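Local coordinates for protein elastinolytic metalloprotease (Pseudoalteromonas sp. CF6-2, PDB 6IK4) that probably acts as a zinc-dependent M23-family metalloendopeptidase, here represented by its C-terminal peptidase portion, with elastin and bacterial peptidoglycan as likely targets, at residues N64-V67 / F73-N76; A1-N6 / F121-N126. One frame throughout, in Å; residues are numbered along the deposited sequence.

Interaction 1. Residues N64-V67 / F73-N76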
# COMPACT_ATOMS: atom_id res chain seq x y z
N ASN A 64 -10.77 0.85 -5.99
CA ASN A 64 -10.53 -0.07 -4.88
C ASN A 64 -10.38 -1.48 -5.43
O ASN A 64 -11.34 -2.06 -5.94
CB ASN A 64 -11.67 0.02 -3.87
CG ASN A 64 -11.43 -0.82 -2.63
OD1 ASN A 64 -10.32 -1.29 -2.39
ND2 ASN A 64 -12.47 -0.98 -1.81
N ILE A 65 -9.17 -2.03 -5.32
CA ILE A 65 -8.87 -3.33 -5.90
C ILE A 65 -8.00 -4.12 -4.92
O ILE A 65 -7.26 -3.54 -4.12
CB ILE A 65 -8.17 -3.18 -7.27
CG1 ILE A 65 -8.18 -4.49 -8.06
CG2 ILE A 65 -6.73 -2.66 -7.10
CD1 ILE A 65 -7.61 -4.35 -9.45
N ARG A 66 -8.09 -5.45 -5.00
CA ARG A 66 -7.40 -6.34 -4.07
C ARG A 66 -6.77 -7.51 -4.83
O ARG A 66 -7.33 -8.00 -5.81
CB ARG A 66 -8.37 -6.87 -3.00
CG ARG A 66 -7.74 -7.79 -1.95
CD ARG A 66 -8.77 -8.29 -0.96
NE ARG A 66 -9.43 -7.21 -0.22
CZ ARG A 66 -10.32 -7.41 0.74
NH1 ARG A 66 -10.65 -8.64 1.10
NH2 ARG A 66 -10.88 -6.37 1.36
N VAL A 67 -5.59 -7.93 -4.36
CA VAL A 67 -4.90 -9.12 -4.86
C VAL A 67 -4.85 -10.13 -3.72
O VAL A 67 -4.21 -9.87 -2.70
CB VAL A 67 -3.47 -8.79 -5.34
CG1 VAL A 67 -2.80 -10.06 -5.92
CG2 VAL A 67 -3.48 -7.64 -6.36
N PHE A 73 -3.39 -14.56 2.40
CA PHE A 73 -2.98 -13.17 2.57
C PHE A 73 -3.34 -12.38 1.32
O PHE A 73 -3.37 -12.92 0.21
CB PHE A 73 -1.48 -13.07 2.82
CG PHE A 73 -1.08 -13.48 4.20
CD1 PHE A 73 -1.20 -12.58 5.26
CD2 PHE A 73 -0.64 -14.77 4.45
CE1 PHE A 73 -0.86 -12.97 6.55
CE2 PHE A 73 -0.30 -15.15 5.74
CZ PHE A 73 -0.41 -14.24 6.79
N ALA A 74 -3.58 -11.08 1.51
CA ALA A 74 -4.01 -10.25 0.40
C ALA A 74 -3.52 -8.84 0.66
O ALA A 74 -3.34 -8.43 1.81
CB ALA A 74 -5.54 -10.26 0.24
N THR A 75 -3.32 -8.10 -0.41
CA THR A 75 -3.05 -6.67 -0.30
C THR A 75 -4.18 -5.91 -0.99
O THR A 75 -4.64 -6.30 -2.07
CB THR A 75 -1.69 -6.30 -0.88
OG1 THR A 75 -1.53 -6.86 -2.20
CG2 THR A 75 -0.58 -6.82 0.03
N ASN A 76 -4.62 -4.84 -0.35
CA ASN A 76 -5.70 -4.01 -0.86
C ASN A 76 -5.12 -2.65 -1.22
O ASN A 76 -4.22 -2.16 -0.54
CB ASN A 76 -6.81 -3.88 0.18
CG ASN A 76 -8.14 -3.49 -0.44
OD1 ASN A 76 -8.93 -4.35 -0.82
ND2 ASN A 76 -8.39 -2.18 -0.54
O HOH W 1 -11.56 -3.11 0.22

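Interaction 2. Residues A1-N6 / F121-N126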
# COMPACT_ATOMS: atom_id res chain seq x y z
N ALA A 1 3.98 -20.63 -3.54
CA ALA A 1 5.12 -20.48 -2.64
C ALA A 1 4.71 -19.75 -1.36
O ALA A 1 3.55 -19.40 -1.17
CB ALA A 1 6.26 -19.75 -3.33
N THR A 2 5.69 -19.54 -0.47
CA THR A 2 5.44 -18.80 0.75
C THR A 2 5.11 -17.36 0.41
O THR A 2 5.72 -16.75 -0.48
CB THR A 2 6.68 -18.87 1.66
OG1 THR A 2 6.90 -20.23 2.05
CG2 THR A 2 6.47 -18.04 2.91
N PHE A 3 4.11 -16.81 1.09
CA PHE A 3 3.72 -15.43 0.86
C PHE A 3 4.89 -14.49 1.10
O PHE A 3 5.49 -14.48 2.17
CB PHE A 3 2.57 -15.06 1.78
CG PHE A 3 2.08 -13.66 1.59
CD1 PHE A 3 1.48 -13.28 0.40
CD2 PHE A 3 2.19 -12.72 2.60
CE1 PHE A 3 1.01 -11.99 0.21
CE2 PHE A 3 1.73 -11.43 2.42
CZ PHE A 3 1.14 -11.06 1.23
N THR A 4 5.20 -13.67 0.10
CA THR A 4 6.23 -12.65 0.18
C THR A 4 5.71 -11.42 -0.55
O THR A 4 5.11 -11.56 -1.62
CB THR A 4 7.53 -13.14 -0.47
OG1 THR A 4 7.92 -14.38 0.14
CG2 THR A 4 8.63 -12.12 -0.28
N MET A 5 5.92 -10.24 0.02
CA MET A 5 5.46 -8.98 -0.56
C MET A 5 6.65 -8.15 -1.01
O MET A 5 7.69 -8.14 -0.35
CB MET A 5 4.71 -8.11 0.45
CG MET A 5 3.58 -8.72 1.19
SD MET A 5 2.70 -7.36 1.96
CE MET A 5 3.56 -7.14 3.51
N ASN A 6 6.47 -7.41 -2.11
CA ASN A 6 7.43 -6.38 -2.52
C ASN A 6 6.78 -5.02 -2.45
O ASN A 6 5.56 -4.89 -2.59
CB ASN A 6 7.93 -6.60 -3.95
CG ASN A 6 8.43 -8.02 -4.19
OD1 ASN A 6 9.30 -8.51 -3.48
ND2 ASN A 6 7.88 -8.68 -5.20
N PHE A 121 -2.53 1.41 1.11
CA PHE A 121 -2.12 0.01 0.93
C PHE A 121 -2.37 -0.77 2.22
O PHE A 121 -1.89 -0.36 3.28
CB PHE A 121 -0.64 -0.00 0.55
CG PHE A 121 -0.01 -1.37 0.47
CD1 PHE A 121 -0.08 -2.11 -0.70
CD2 PHE A 121 0.73 -1.87 1.54
CE1 PHE A 121 0.54 -3.36 -0.79
CE2 PHE A 121 1.35 -3.11 1.46
CZ PHE A 121 1.25 -3.85 0.29
N THR A 122 -3.09 -1.90 2.14
CA THR A 122 -3.54 -2.63 3.32
C THR A 122 -3.21 -4.11 3.20
O THR A 122 -3.42 -4.70 2.14
CB THR A 122 -5.07 -2.48 3.53
OG1 THR A 122 -5.42 -1.09 3.60
CG2 THR A 122 -5.57 -3.24 4.81
N LEU A 123 -2.73 -4.70 4.29
CA LEU A 123 -2.49 -6.15 4.38
C LEU A 123 -3.67 -6.83 5.06
O LEU A 123 -4.12 -6.39 6.13
CB LEU A 123 -1.20 -6.45 5.16
CG LEU A 123 -0.85 -7.94 5.32
CD1 LEU A 123 -0.50 -8.57 3.96
CD2 LEU A 123 0.30 -8.15 6.32
N LEU A 124 -4.13 -7.93 4.47
CA LEU A 124 -5.25 -8.68 5.01
C LEU A 124 -4.87 -10.15 5.08
O LEU A 124 -3.98 -10.62 4.37
CB LEU A 124 -6.51 -8.52 4.15
CG LEU A 124 -7.03 -7.11 3.92
CD1 LEU A 124 -6.53 -6.58 2.61
CD2 LEU A 124 -8.55 -7.10 3.96
N GLN A 125 -5.56 -10.87 5.96
CA GLN A 125 -5.52 -12.33 5.95
C GLN A 125 -6.95 -12.82 6.13
O GLN A 125 -7.69 -12.28 6.95
CB GLN A 125 -4.62 -12.92 7.05
CG GLN A 125 -4.37 -14.44 6.81
CD GLN A 125 -3.76 -15.18 7.98
OE1 GLN A 125 -3.34 -14.57 8.96
NE2 GLN A 125 -3.72 -16.50 7.89
N ASN A 126 -7.34 -13.84 5.37
CA ASN A 126 -8.73 -14.32 5.42
C ASN A 126 -9.72 -13.18 5.22
O ASN A 126 -10.79 -13.16 5.83
CB ASN A 126 -9.04 -15.01 6.76
CG ASN A 126 -8.01 -16.05 7.16
OD1 ASN A 126 -7.51 -16.04 8.28
ND2 ASN A 126 -7.73 -16.96 6.26

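Interaction 1. Residues N64-V67 / F73-N76
Asn-64 to Val-67 and Phe-73 to Asn-76 pair as the two arms of an antiparallel beta hairpin in the large sheet of the M23 peptidase fold, and a buried asparagine ties them together. The axes approach to 4.8 Å and their directions differ by 156°. At the hydrogen-bonded pair Val-67/Thr-75, Val-67 N reaches Thr-75 O at 3.0 Å and Thr-75 N returns to Val-67 O, also at 3.0 Å. Arg-66 and Asn-76 form the adjoining non-hydrogen-bonded pair, so both side chains leave the same face of the sheet. With CG anti to the backbone N (chi1 -159°), the amide of Asn-76 is placed between Asn-64 and Arg-66. Its ND2 donates to Asn-64 OD1 at 2.8 Å, in that carbonyl's plane, although the two amides are turned steeply against each other. Its OD1 takes the N-H of Arg-66 NE at 3.0 Å along a nearly straight line (174°), at the guanidinium edge. A water donates to the same OD1 at 3.1 Å and accepts from Asn-64 ND2. On this face, too, Ala-74 CB lies 4.0 Å from Arg-66 CG. Were Asn-76 an alanine, Asn-64 OD1 and Arg-66 NE would probably lose these mates and the guanidinium would be freer to turn. Asn-64 ND2 also donates to Glu-110, so a chain of hydrogen bonds through two asparagine amides links a carboxylate to a guanidinium; opposite charges at the ends would be expected to polarise both amides, and donors and acceptors on both ends of Asn-76 fix its flip.

Interaction 2. Residues A1-N6 / F121-N126
The sulfur of Met-5 is the atom on which this contact turns: SD sits 4.1 Å from Phe-121 CZ and 4.0 Å from Leu-123 CD1, and no hydrogen bond crosses between the segments. Its position relative to the aromatic ring is well defined. SD lies 5.4 Å from the centroid of the Phe-121 ring and 80° off the ring normal, so it approaches the edge near the ring plane, an edge-on Met-aromatic contact in which the sulfur faces ring C-H groups instead of the pi cloud. The Met-5 side chain reaches this place because CG stands anti to the carbonyl carbon (chi1 -53°), and the chain then runs extended before bending about the CG-SD bond (chi3 -87°), which turns the terminal methyl CE aside and leaves SD in front.

Leu-123 makes the second half of the contact with a single branch. Its CD1 methyl touches Met-5 SD and also meets the Phe-3 ring, 3.9 Å from CE2 and 4.0 Å from CZ, approaching that ring obliquely. The side chains of Phe-3 and Leu-123 run past one another in opposite directions, and the methyl meets these outer ring atoms. The backbones stay well apart, with CA atoms of Met-5 and Leu-123 separated by 9.8 Å, so toward this strand the N-terminal segment is joined by side chains alone and does not pair with it.

Residues 1-6 precede strand 14-17 and run alongside strand 119-125 in the opposite sense, over one of its faces. The backbone of Met-5 bonds to Ser-138 and that of Asn-6 to Ala-52. Phe-3 stacks on Phe-73 and meets His-53 edge-to-face, Met-5 packs on Thr-75 and on Ile-137 of strand 136-137, and Phe-121 also meets Phe-35 and Tyr-77.

In the fold
Strands 73-81 and 119-125 are neighbours in one antiparallel sheet, and through them the two contacts, with centres 9 Å apart, join directly. Probable backbone hydrogen bonds of 2.8 Å run from Asn-76 N to Thr-122 O and from Leu-124 N to Ala-74 O. Side chains join as well: Thr-75 CG2 lies 3.5 Å from Phe-121 CZ. Interaction 1 thus supplies the polar pairing within the sheet, and interaction 2 the apolar cover given by the N-terminus. The zinc, bound by His-21, Asp-34 and His-120, is about 7 Å from the side chain of Phe-121 and about 10 Å from that of Asn-76, so both contacts lie close to the metal site, interaction 2 the nearer by these side chains.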